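Long-range contact in haloalkane dehalogenase (Mycobacterium rhodesiae, PDB 4MJ3), which hydrolyses the carbon-halogen bond of haloalkanes, probably releasing an alcohol and a halide through an alpha/beta hydrolase active site: residues Lys240-Ala245 / Pro265-Gln270. Sequence-based numbering, arbitrary orientation.
Sequences KPFLSA and PGARGQ
The amide N of F242 reaches O of G266 at 3.2 Å, the one hydrogen bond between K240-A245 and P265-Q270. It is bent, 143° at the hydrogen, and the donor stands above the carbonyl plane. CA-H...O contacts flank it: G266, with no side chain, brings its CA directly against O of K240 at 3.2 Å, and CA of A267 lies 3.4 Å from O of F242. F242 has CG anti to its N (chi1 -173°), which carries the ring away from 265-270, against V143 and A145 of strand 140-145 and against V264; CD1 still meets CB of A267 at 4.0 Å. The type II turn A267-Q270 brings Q270 back, its CG 3.5 Å from O of F242. The bend at chi2 (-66°) swings its amide across the P241 ring, NE2 3.7 Å from CB of P241, and NE2 hydrogen-bonds OD1 of N301, just past helix 282-300. Strand 242-244, near the edge of the central alpha/beta hydrolase sheet, pairs with strand 140-145, while N of S244 hydrogen-bonds ND1 of H272 and S244 pairs by backbone with V273. The loop is thus held here by a single bent bond plus carbon donors: O of F242 is buried without a conventional hydrogen-bond partner, a cost that the CA-H of A267 probably offsets only in part.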
# COMPACT_ATOMS: atom_id res chain seq x y z
N LYS A 240 -20.52 0.86 3.39
CA LYS A 240 -19.90 1.83 4.28
C LYS A 240 -19.10 2.85 3.46
O LYS A 240 -18.83 2.63 2.27
CB LYS A 240 -19.05 1.15 5.35
CG LYS A 240 -19.91 0.54 6.46
CD LYS A 240 -19.11 -0.25 7.47
CE LYS A 240 -18.70 -1.60 6.90
NZ LYS A 240 -17.98 -2.42 7.91
N PRO A 241 -18.74 3.97 4.08
CA PRO A 241 -18.14 5.06 3.29
C PRO A 241 -16.87 4.70 2.51
O PRO A 241 -15.93 4.10 3.05
CB PRO A 241 -17.85 6.14 4.34
CG PRO A 241 -18.89 5.91 5.37
CD PRO A 241 -19.02 4.41 5.46
N PHE A 242 -16.87 5.08 1.24
CA PHE A 242 -15.77 4.81 0.33
C PHE A 242 -15.45 6.09 -0.45
O PHE A 242 -16.35 6.66 -1.10
CB PHE A 242 -16.18 3.70 -0.62
CG PHE A 242 -15.06 3.22 -1.49
CD1 PHE A 242 -14.67 3.94 -2.60
CD2 PHE A 242 -14.40 2.04 -1.18
CE1 PHE A 242 -13.62 3.48 -3.39
CE2 PHE A 242 -13.37 1.58 -1.96
CZ PHE A 242 -12.98 2.32 -3.06
N LEU A 243 -14.20 6.55 -0.35
CA LEU A 243 -13.74 7.76 -0.99
C LEU A 243 -12.72 7.46 -2.08
O LEU A 243 -11.76 6.71 -1.86
CB LEU A 243 -13.06 8.69 0.03
CG LEU A 243 -12.66 10.08 -0.51
CD1 LEU A 243 -13.89 10.95 -0.70
CD2 LEU A 243 -11.66 10.77 0.40
N SER A 244 -12.97 8.01 -3.25
CA SER A 244 -12.01 7.99 -4.34
C SER A 244 -11.19 9.26 -4.25
O SER A 244 -11.75 10.35 -4.34
CB SER A 244 -12.74 7.92 -5.69
OG SER A 244 -11.81 7.89 -6.75
N ALA A 245 -9.87 9.11 -4.08
CA ALA A 245 -8.92 10.20 -3.98
C ALA A 245 -7.68 9.93 -4.82
O ALA A 245 -6.54 10.04 -4.35
CB ALA A 245 -8.56 10.44 -2.52
N PRO A 265 -20.99 0.43 -3.54
CA PRO A 265 -22.21 1.20 -3.22
C PRO A 265 -21.95 2.34 -2.23
O PRO A 265 -22.57 3.40 -2.34
CB PRO A 265 -23.15 0.16 -2.62
CG PRO A 265 -22.61 -1.17 -3.01
CD PRO A 265 -21.16 -1.02 -3.34
N GLY A 266 -21.04 2.11 -1.28
CA GLY A 266 -20.69 3.12 -0.28
C GLY A 266 -19.97 4.35 -0.82
O GLY A 266 -19.74 5.31 -0.08
N ALA A 267 -19.58 4.33 -2.09
CA ALA A 267 -19.06 5.53 -2.76
C ALA A 267 -20.15 6.52 -3.13
O ALA A 267 -19.87 7.70 -3.33
CB ALA A 267 -18.26 5.14 -3.99
N ARG A 268 -21.40 6.05 -3.21
CA ARG A 268 -22.53 6.90 -3.63
C ARG A 268 -22.71 8.01 -2.57
O ARG A 268 -22.76 7.72 -1.38
CB ARG A 268 -23.81 6.07 -3.79
CG ARG A 268 -23.79 5.03 -4.92
N GLY A 269 -22.73 9.26 -3.03
CA GLY A 269 -22.95 10.42 -2.17
C GLY A 269 -21.74 10.97 -1.44
O GLY A 269 -21.84 11.97 -0.74
N GLN A 270 -20.59 10.31 -1.57
CA GLN A 270 -19.36 10.78 -0.95
C GLN A 270 -18.74 11.83 -1.88
O GLN A 270 -18.89 11.76 -3.09
CB GLN A 270 -18.38 9.62 -0.71
CG GLN A 270 -18.87 8.58 0.28
CD GLN A 270 -19.00 9.12 1.69
OE1 GLN A 270 -18.28 10.03 2.09
NE2 GLN A 270 -19.89 8.54 2.47